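Local coordinates for protein translation initiation factor eIF2B subunit delta (Schizosaccharomyces pombe, PDB 5B04) that forms part of the eIF2B complex, which catalyses the exchange of GDP for GTP on the gamma subunit of translation initiation factor eIF2, at residues G350-R355 / D433-R438; Y392-P397 / S429-V434; Q400-G405 / L425-L430. One frame throughout, in Å; residues are numbered along the deposited sequence.

Contact 1: G350-R355 / D433-R438; sequences GALYSR and DVTPPR
Asp433 lies against Ser354 and Arg355, and it has more surface buried by this pairing than any other residue of 350-355 and 433-438. Its backbone O accepts the N-H of Ser354 (N to O 3.1 Å), while its CB rests on the carbonyl of Arg355. With CG anti to the backbone N (chi1 -164°), the carboxylate is carried to Ser359 near the start of helix 358-367, where OD2 is hydrogen-bonded to the serine hydroxyl; OD1 has a second such partner in Ser389. Two residues on, Thr435 forms a hydrogen-bonded antiparallel pair with Leu352. Thr435 N reaches Leu352 O at 2.7 Å, and Leu352 N returns a bond to Thr435 O at 2.8 Å. The CB atoms of these two residues are 4.1 Å apart, on the face that Thr358 and Ser362 cover. Ala351 closes the other end. Ala351 CB sits 3.9 Å from Pro437 CD and 4.0 Å from Val434 CG1, just where the chain turns away through the two prolines. Between the ends, on the opposite face from Leu352, Val434 CG2 meets the edge of the Tyr353 ring in its plane, 3.7 Å from CD1. These are two neighbouring strands of the small antiparallel sheet. Backbone bonds therefore fix the register, and apolar contacts fill in around them; the buried Asp433 carboxylate is met by serine hydroxyls, which would probably ease the cost of holding a charge there.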
loop_
_atom_site.group_PDB
_atom_site.type_symbol
_atom_site.label_atom_id
_atom_site.label_comp_id
_atom_site.label_asym_id
_atom_site.label_seq_id
_atom_site.Cartn_x
_atom_site.Cartn_y
_atom_site.Cartn_z
ATOM N N GLY G 350 -13.107 -13.208 7.906
ATOM C CA GLY G 350 -13.856 -12.211 8.649
ATOM C C GLY G 350 -14.279 -11.030 7.798
ATOM O O GLY G 350 -14.934 -10.109 8.283
ATOM N N ALA G 351 -13.905 -11.059 6.523
ATOM C CA ALA G 351 -14.214 -9.962 5.614
ATOM C C ALA G 351 -15.645 -10.048 5.094
ATOM O O ALA G 351 -16.198 -11.138 4.946
ATOM C CB ALA G 351 -13.231 -9.942 4.455
ATOM N N LEU G 352 -16.233 -8.889 4.817
ATOM C CA LEU G 352 -17.590 -8.813 4.290
ATOM C C LEU G 352 -17.584 -8.674 2.771
ATOM O O LEU G 352 -16.935 -7.784 2.220
ATOM C CB LEU G 352 -18.344 -7.642 4.926
ATOM C CG LEU G 352 -19.654 -7.206 4.266
ATOM C CD1 LEU G 352 -20.682 -8.326 4.295
ATOM C CD2 LEU G 352 -20.198 -5.955 4.942
ATOM N N TYR G 353 -18.314 -9.558 2.101
ATOM C CA TYR G 353 -18.403 -9.546 0.646
ATOM C C TYR G 353 -19.792 -9.099 0.202
ATOM O O TYR G 353 -20.714 -9.908 0.112
ATOM C CB TYR G 353 -18.075 -10.932 0.082
ATOM C CG TYR G 353 -18.056 -11.014 -1.428
ATOM C CD1 TYR G 353 -16.933 -10.632 -2.151
ATOM C CD2 TYR G 353 -19.152 -11.497 -2.131
ATOM C CE1 TYR G 353 -16.909 -10.713 -3.532
ATOM C CE2 TYR G 353 -19.136 -11.581 -3.510
ATOM C CZ TYR G 353 -18.014 -11.190 -4.205
ATOM O OH TYR G 353 -18.000 -11.274 -5.578
ATOM N N SER G 354 -19.938 -7.804 -0.066
ATOM C CA SER G 354 -21.227 -7.248 -0.460
ATOM C C SER G 354 -21.109 -6.396 -1.720
ATOM O O SER G 354 -20.171 -6.558 -2.500
ATOM C CB SER G 354 -21.821 -6.419 0.680
ATOM O OG SER G 354 -23.095 -5.910 0.328
ATOM N N ARG G 355 -22.063 -5.488 -1.911
ATOM C CA ARG G 355 -22.116 -4.663 -3.115
ATOM C C ARG G 355 -20.908 -3.737 -3.249
ATOM O O ARG G 355 -20.232 -3.436 -2.266
ATOM C CB ARG G 355 -23.410 -3.847 -3.141
ATOM C CG ARG G 355 -24.666 -4.683 -3.343
ATOM C CD ARG G 355 -24.576 -5.533 -4.605
ATOM N NE ARG G 355 -24.124 -4.762 -5.762
ATOM C CZ ARG G 355 -24.932 -4.101 -6.584
ATOM N NH1 ARG G 355 -26.243 -4.112 -6.382
ATOM N NH2 ARG G 355 -24.429 -3.426 -7.609
ATOM N N ASP G 433 -17.619 -6.332 -3.699
ATOM C CA ASP G 433 -16.646 -5.570 -2.931
ATOM C C ASP G 433 -16.239 -6.302 -1.656
ATOM O O ASP G 433 -17.094 -6.728 -0.879
ATOM C CB ASP G 433 -17.241 -4.205 -2.591
ATOM C CG ASP G 433 -16.209 -3.209 -2.134
ATOM O OD1 ASP G 433 -15.004 -3.439 -2.363
ATOM O OD2 ASP G 433 -16.618 -2.179 -1.560
ATOM N N VAL G 434 -14.936 -6.444 -1.439
ATOM C CA VAL G 434 -14.435 -7.124 -0.249
ATOM C C VAL G 434 -14.056 -6.127 0.841
ATOM O O VAL G 434 -13.066 -5.406 0.722
ATOM C CB VAL G 434 -13.216 -8.008 -0.572
ATOM C CG1 VAL G 434 -12.675 -8.647 0.699
ATOM C CG2 VAL G 434 -13.588 -9.071 -1.592
ATOM N N THR G 435 -14.852 -6.093 1.904
ATOM C CA THR G 435 -14.596 -5.197 3.024
ATOM C C THR G 435 -13.794 -5.907 4.110
ATOM O O THR G 435 -14.279 -6.861 4.716
ATOM C CB THR G 435 -15.906 -4.662 3.631
ATOM O OG1 THR G 435 -16.800 -4.270 2.583
ATOM C CG2 THR G 435 -15.624 -3.471 4.531
ATOM N N PRO G 436 -12.561 -5.438 4.357
ATOM C CA PRO G 436 -11.638 -6.028 5.335
ATOM C C PRO G 436 -12.242 -6.145 6.732
ATOM O O PRO G 436 -13.032 -5.287 7.127
ATOM C CB PRO G 436 -10.449 -5.056 5.333
ATOM C CG PRO G 436 -10.962 -3.804 4.703
ATOM C CD PRO G 436 -11.982 -4.248 3.711
ATOM N N PRO G 437 -11.870 -7.203 7.471
ATOM C CA PRO G 437 -12.404 -7.522 8.802
ATOM C C PRO G 437 -12.240 -6.388 9.810
ATOM O O PRO G 437 -13.117 -6.189 10.650
ATOM C CB PRO G 437 -11.576 -8.738 9.226
ATOM C CG PRO G 437 -11.135 -9.354 7.950
ATOM C CD PRO G 437 -10.894 -8.209 7.021
ATOM N N ARG G 438 -11.134 -5.655 9.719
ATOM C CA ARG G 438 -10.847 -4.585 10.669
ATOM C C ARG G 438 -11.829 -3.422 10.557
ATOM O O ARG G 438 -11.866 -2.549 11.425
ATOM C CB ARG G 438 -9.417 -4.071 10.477
ATOM C CG ARG G 438 -9.019 -3.841 9.028
ATOM C CD ARG G 438 -7.773 -2.975 8.933
ATOM N NE ARG G 438 -7.212 -2.956 7.585
ATOM C CZ ARG G 438 -6.284 -2.099 7.173
ATOM N NH1 ARG G 438 -5.816 -1.176 8.003
ATOM N NH2 ARG G 438 -5.828 -2.157 5.928
#

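Contact 2: Y392-P397 / S429-V434; sequences YNELAP and SLKYDV. With PO4 (phosphate ion), chain P.
Asn393 meets the backbone of Tyr432 with both ends of its side-chain amide. OD1 accepts Tyr432 N at 2.9 Å, and ND2 donates to Tyr432 O at 3.0 Å, approaching from above the carbonyl plane instead of along a lone pair; ND2 is also hydrogen-bonded to Ser389 O. OD1 is doubly used: Glu394 N also binds it, each donor on a lone pair in the carbonyl plane. The amide thus does for Tyr432 what a neighbouring strand's backbone would, and an alanine in place of Asn393 would probably leave both the N-H and the C=O of Tyr432 without these mates and Glu394 N without its bond to OD1. Next along, Lys431 N bonds to Glu394 O at 3.0 Å. Leu395 CD2 touches Leu430 CD2 at 3.6 Å, on the side where Leu126 also packs. Glu394 comes to the Tyr432 ring at its edge, CB in the ring plane and 3.6 Å from CE2, with the carboxylate turned 51° from the ring. Its side chain, stretched out from the backbone (chi1 -173°), takes OE2 to a salt bridge with Arg205; Lys431 NZ stays 4.2 Å from OE2, beyond salt-bridge range. Farther out, His344 stacks on the Tyr432 ring, and Tyr432 OH donates to O2 of a phosphate ion at 2.9 Å. That phosphate, probably from the crystallisation liquor, is also bound by Ser160 N. Here the short, weakly bonded strand 395-396 edges the antiparallel sheet within this chain, its pairing with strand 425-435 prolonged by an asparagine side chain standing in for main chain.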
loop_
_atom_site.group_PDB
_atom_site.type_symbol
_atom_site.label_atom_id
_atom_site.label_comp_id
_atom_site.label_asym_id
_atom_site.label_seq_id
_atom_site.Cartn_x
_atom_site.Cartn_y
_atom_site.Cartn_z
ATOM N N TYR G 392 -12.247 -12.457 -7.122
ATOM C CA TYR G 392 -13.609 -12.967 -7.207
ATOM C C TYR G 392 -14.610 -11.820 -7.234
ATOM O O TYR G 392 -14.805 -11.131 -6.233
ATOM C CB TYR G 392 -13.920 -13.901 -6.036
ATOM C CG TYR G 392 -13.322 -15.284 -6.162
ATOM C CD1 TYR G 392 -13.987 -16.287 -6.856
ATOM C CD2 TYR G 392 -12.102 -15.592 -5.576
ATOM C CE1 TYR G 392 -13.449 -17.555 -6.971
ATOM C CE2 TYR G 392 -11.555 -16.858 -5.686
ATOM C CZ TYR G 392 -12.234 -17.836 -6.383
ATOM O OH TYR G 392 -11.694 -19.097 -6.494
ATOM N N ASN G 393 -15.242 -11.620 -8.384
ATOM C CA ASN G 393 -16.240 -10.573 -8.534
ATOM C C ASN G 393 -17.182 -10.889 -9.690
ATOM O O ASN G 393 -17.056 -11.930 -10.334
ATOM C CB ASN G 393 -15.566 -9.215 -8.748
ATOM C CG ASN G 393 -16.392 -8.062 -8.208
ATOM O OD1 ASN G 393 -17.610 -8.023 -8.376
ATOM N ND2 ASN G 393 -15.729 -7.116 -7.552
ATOM N N GLU G 394 -18.127 -9.992 -9.948
ATOM C CA GLU G 394 -19.088 -10.192 -11.026
ATOM C C GLU G 394 -19.186 -8.953 -11.906
ATOM O O GLU G 394 -19.514 -7.865 -11.432
ATOM C CB GLU G 394 -20.463 -10.549 -10.459
ATOM C CG GLU G 394 -21.485 -10.937 -11.514
ATOM C CD GLU G 394 -22.842 -11.262 -10.919
ATOM O OE1 GLU G 394 -22.889 -11.739 -9.766
ATOM O OE2 GLU G 394 -23.861 -11.042 -11.607
ATOM N N LEU G 395 -18.899 -9.125 -13.192
ATOM C CA LEU G 395 -18.937 -8.018 -14.135
ATOM C C LEU G 395 -20.360 -7.608 -14.486
ATOM O O LEU G 395 -21.201 -8.448 -14.809
ATOM C CB LEU G 395 -18.179 -8.375 -15.416
ATOM C CG LEU G 395 -16.656 -8.397 -15.312
ATOM C CD1 LEU G 395 -16.027 -8.619 -16.678
ATOM C CD2 LEU G 395 -16.161 -7.108 -14.693
ATOM N N ALA G 396 -20.619 -6.308 -14.414
ATOM C CA ALA G 396 -21.876 -5.745 -14.884
ATOM C C ALA G 396 -21.653 -5.126 -16.259
ATOM O O ALA G 396 -20.556 -4.642 -16.543
ATOM C CB ALA G 396 -22.404 -4.710 -13.899
ATOM N N PRO G 397 -22.682 -5.157 -17.123
ATOM C CA PRO G 397 -22.604 -4.590 -18.474
ATOM C C PRO G 397 -22.032 -3.174 -18.492
ATOM O O PRO G 397 -22.507 -2.307 -17.760
ATOM C CB PRO G 397 -24.062 -4.592 -18.934
ATOM C CG PRO G 397 -24.661 -5.750 -18.221
ATOM C CD PRO G 397 -23.988 -5.797 -16.874
ATOM N N SER G 429 -17.946 -1.739 -14.518
ATOM C CA SER G 429 -18.645 -1.664 -13.245
ATOM C C SER G 429 -18.660 -3.026 -12.559
ATOM O O SER G 429 -19.320 -3.956 -13.021
ATOM C CB SER G 429 -20.073 -1.154 -13.439
ATOM O OG SER G 429 -20.722 -0.974 -12.192
ATOM N N LEU G 430 -17.918 -3.142 -11.462
ATOM C CA LEU G 430 -17.949 -4.350 -10.649
ATOM C C LEU G 430 -19.202 -4.342 -9.788
ATOM O O LEU G 430 -19.677 -3.279 -9.386
ATOM C CB LEU G 430 -16.701 -4.455 -9.771
ATOM C CG LEU G 430 -15.343 -4.432 -10.473
ATOM C CD1 LEU G 430 -14.224 -4.625 -9.463
ATOM C CD2 LEU G 430 -15.278 -5.491 -11.558
ATOM N N LYS G 431 -19.743 -5.522 -9.509
ATOM C CA LYS G 431 -20.949 -5.616 -8.698
ATOM C C LYS G 431 -20.630 -5.730 -7.215
ATOM O O LYS G 431 -21.411 -5.291 -6.372
ATOM C CB LYS G 431 -21.803 -6.808 -9.135
ATOM C CG LYS G 431 -22.513 -6.614 -10.463
ATOM C CD LYS G 431 -23.895 -7.250 -10.444
ATOM C CE LYS G 431 -24.661 -6.947 -11.722
ATOM N NZ LYS G 431 -26.066 -7.437 -11.661
ATOM N N TYR G 432 -19.478 -6.311 -6.894
ATOM C CA TYR G 432 -19.187 -6.650 -5.507
ATOM C C TYR G 432 -17.902 -6.034 -4.964
ATOM O O TYR G 432 -17.188 -5.322 -5.668
ATOM C CB TYR G 432 -19.148 -8.168 -5.351
ATOM C CG TYR G 432 -20.477 -8.808 -5.672
ATOM C CD1 TYR G 432 -21.545 -8.710 -4.788
ATOM C CD2 TYR G 432 -20.673 -9.488 -6.866
ATOM C CE1 TYR G 432 -22.767 -9.283 -5.080
ATOM C CE2 TYR G 432 -21.892 -10.065 -7.165
ATOM C CZ TYR G 432 -22.935 -9.960 -6.269
ATOM O OH TYR G 432 -24.150 -10.533 -6.563
ATOM N N ASP G 433 -17.619 -6.332 -3.699
ATOM C CA ASP G 433 -16.646 -5.570 -2.931
ATOM C C ASP G 433 -16.239 -6.302 -1.656
ATOM O O ASP G 433 -17.094 -6.728 -0.879
ATOM C CB ASP G 433 -17.241 -4.205 -2.591
ATOM C CG ASP G 433 -16.209 -3.209 -2.134
ATOM O OD1 ASP G 433 -15.004 -3.439 -2.363
ATOM O OD2 ASP G 433 -16.618 -2.179 -1.560
ATOM N N VAL G 434 -14.936 -6.444 -1.439
ATOM C CA VAL G 434 -14.435 -7.124 -0.249
ATOM C C VAL G 434 -14.056 -6.127 0.841
ATOM O O VAL G 434 -13.066 -5.406 0.722
ATOM C CB VAL G 434 -13.216 -8.008 -0.572
ATOM C CG1 VAL G 434 -12.675 -8.647 0.699
ATOM C CG2 VAL G 434 -13.588 -9.071 -1.592
HETATM P P PO4 P . -26.508 -9.449 -3.548
HETATM O O1 PO4 P . -25.516 -8.697 -2.693
HETATM O O2 PO4 P . -25.827 -10.633 -4.192
HETATM O O3 PO4 P . -27.646 -9.934 -2.681
HETATM O O4 PO4 P . -27.047 -8.534 -4.622
#

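Contact 3: Q400-G405 / L425-L430; sequences QLVNMG and LKLLSL
Leu401 and Leu427 bring the two backbones nearest, their CA atoms 6.9 Å apart, too far for main chain to pair with main chain. Residues 425-430 run as a strand, whereas 400-405 is irregular and belongs to the long loop that leads from strand 395-396 into it. The strand is a piece of an intersubunit sheet: Leu425 to Leu428 pair in a parallel beta ladder with a strand of the neighbouring eIF2B beta subunit, which carries the sheet from one subunit into the next. The loop is held to this strand by apolar side chains. Leu427 points toward the loop, and a single methyl, CD2, does the touching: Val402 CG2 reaches it at 3.7 Å and Leu401 CB at 3.9 Å. Val402 crosses Leu427 at about a right angle; its CG2 lies beside the backbone N and is the branch that meets the leucine. Leu401 has the largest buried area of the contact, and its carbonyl O is hydrogen-bonded to Arg302 NH2. At its far end the two methyls part, CD2 lying over the backbone carbonyl of Leu428 while Leu401 CD1 comes to 4.4 Å from Ser429 CB.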
loop_
_atom_site.group_PDB
_atom_site.type_symbol
_atom_site.label_atom_id
_atom_site.label_comp_id
_atom_site.label_asym_id
_atom_site.label_seq_id
_atom_site.Cartn_x
_atom_site.Cartn_y
_atom_site.Cartn_z
ATOM N N GLN G 400 -24.159 0.066 -19.086
ATOM C CA GLN G 400 -24.905 0.658 -17.980
ATOM C C GLN G 400 -24.298 1.992 -17.552
ATOM O O GLN G 400 -24.995 2.869 -17.041
ATOM C CB GLN G 400 -24.947 -0.303 -16.790
ATOM C CG GLN G 400 -26.170 -1.204 -16.752
ATOM C CD GLN G 400 -27.444 -0.444 -16.432
ATOM O OE1 GLN G 400 -27.738 -0.166 -15.269
ATOM N NE2 GLN G 400 -28.205 -0.103 -17.464
ATOM N N LEU G 401 -22.995 2.134 -17.772
ATOM C CA LEU G 401 -22.260 3.322 -17.356
ATOM C C LEU G 401 -22.376 4.458 -18.373
ATOM O O LEU G 401 -22.043 5.605 -18.073
ATOM C CB LEU G 401 -20.789 2.970 -17.128
ATOM C CG LEU G 401 -20.187 3.322 -15.767
ATOM C CD1 LEU G 401 -21.114 2.897 -14.641
ATOM C CD2 LEU G 401 -18.829 2.663 -15.616
ATOM N N VAL G 402 -22.891 4.176 -19.552
ATOM C CA VAL G 402 -23.158 5.217 -20.536
ATOM C C VAL G 402 -24.221 6.218 -20.135
ATOM O O VAL G 402 -24.114 7.377 -20.455
ATOM C CB VAL G 402 -23.535 4.607 -21.880
ATOM C CG1 VAL G 402 -23.836 5.681 -22.902
ATOM C CG2 VAL G 402 -22.403 3.742 -22.371
ATOM N N ASN G 403 -25.277 5.773 -19.497
ATOM C CA ASN G 403 -26.399 6.651 -19.293
ATOM C C ASN G 403 -25.923 7.828 -18.505
ATOM O O ASN G 403 -25.311 7.677 -17.480
ATOM C CB ASN G 403 -27.493 5.894 -18.534
ATOM C CG ASN G 403 -28.479 6.799 -17.816
ATOM O OD1 ASN G 403 -29.641 6.873 -18.183
ATOM N ND2 ASN G 403 -28.011 7.479 -16.784
ATOM N N MET G 404 -26.301 9.007 -18.945
ATOM C CA MET G 404 -26.028 10.190 -18.177
ATOM C C MET G 404 -26.914 10.029 -16.980
ATOM O O MET G 404 -27.904 9.335 -17.041
ATOM C CB MET G 404 -26.338 11.436 -18.969
ATOM C CG MET G 404 -25.332 11.684 -20.080
ATOM S SD MET G 404 -23.608 11.702 -19.560
ATOM C CE MET G 404 -23.025 10.175 -20.260
ATOM N N GLY G 405 -26.499 10.605 -15.869
ATOM C CA GLY G 405 -26.865 10.126 -14.559
ATOM C C GLY G 405 -28.229 10.051 -13.905
ATOM O O GLY G 405 -28.544 9.012 -13.352
ATOM N N LEU G 425 -10.299 2.802 -24.708
ATOM C CA LEU G 425 -11.430 3.213 -23.888
ATOM C C LEU G 425 -12.251 2.003 -23.467
ATOM O O LEU G 425 -12.787 1.278 -24.307
ATOM C CB LEU G 425 -12.316 4.214 -24.630
ATOM C CG LEU G 425 -13.520 4.717 -23.832
ATOM C CD1 LEU G 425 -13.064 5.460 -22.584
ATOM C CD2 LEU G 425 -14.412 5.597 -24.690
ATOM N N LYS G 426 -12.346 1.795 -22.159
ATOM C CA LYS G 426 -13.069 0.657 -21.612
ATOM C C LYS G 426 -13.934 1.089 -20.434
ATOM O O LYS G 426 -13.455 1.740 -19.509
ATOM C CB LYS G 426 -12.087 -0.436 -21.182
ATOM C CG LYS G 426 -12.735 -1.663 -20.562
ATOM C CD LYS G 426 -11.687 -2.554 -19.911
ATOM C CE LYS G 426 -12.130 -4.007 -19.879
ATOM N NZ LYS G 426 -10.984 -4.932 -20.109
ATOM N N LEU G 427 -15.212 0.733 -20.476
ATOM C CA LEU G 427 -16.117 1.022 -19.371
ATOM C C LEU G 427 -16.211 -0.193 -18.460
ATOM O O LEU G 427 -16.120 -1.331 -18.923
ATOM C CB LEU G 427 -17.502 1.420 -19.884
ATOM C CG LEU G 427 -17.739 2.913 -20.134
ATOM C CD1 LEU G 427 -16.723 3.491 -21.110
ATOM C CD2 LEU G 427 -19.154 3.149 -20.632
ATOM N N LEU G 428 -16.387 0.043 -17.164
ATOM C CA LEU G 428 -16.359 -1.054 -16.209
ATOM C C LEU G 428 -17.126 -0.776 -14.921
ATOM O O LEU G 428 -16.965 0.274 -14.300
ATOM C CB LEU G 428 -14.915 -1.400 -15.857
ATOM C CG LEU G 428 -14.793 -2.600 -14.923
ATOM C CD1 LEU G 428 -14.974 -3.890 -15.701
ATOM C CD2 LEU G 428 -13.472 -2.579 -14.195
ATOM N N SER G 429 -17.946 -1.739 -14.518
ATOM C CA SER G 429 -18.645 -1.664 -13.245
ATOM C C SER G 429 -18.660 -3.026 -12.559
ATOM O O SER G 429 -19.320 -3.956 -13.021
ATOM C CB SER G 429 -20.073 -1.154 -13.439
ATOM O OG SER G 429 -20.722 -0.974 -12.192
ATOM N N LEU G 430 -17.918 -3.142 -11.462
ATOM C CA LEU G 430 -17.949 -4.350 -10.649
ATOM C C LEU G 430 -19.202 -4.342 -9.788
ATOM O O LEU G 430 -19.677 -3.279 -9.386
ATOM C CB LEU G 430 -16.701 -4.455 -9.771
ATOM C CG LEU G 430 -15.343 -4.432 -10.473
ATOM C CD1 LEU G 430 -14.224 -4.625 -9.463
ATOM C CD2 LEU G 430 -15.278 -5.491 -11.558
#

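How the contacts relate
Strand 425-435 threads all three contacts: contact 3 uses its start, contact 2 its middle and contact 1 its end, with centres about 13 Å apart for contacts 1 and 2, about 13 Å for contacts 2 and 3, and about 24 Å for contacts 1 and 3. Contacts 1 and 2 share Asp433 and Val434 and also touch through Arg355 NE, which lies 2.8 Å from Lys431 O in a probable hydrogen bond. Contacts 2 and 3 share Ser429 and Leu430, and Leu395 CD2 packs 3.6 Å from Leu428 CD1. A phosphate lies about 4 Å, nearest atoms, from the Arg355 side chain. Contact 1 packs on Phe271 of the eIF2B beta subunit, contact 2 on Thr269 of that subunit, and contact 3 joins it through the parallel ladder.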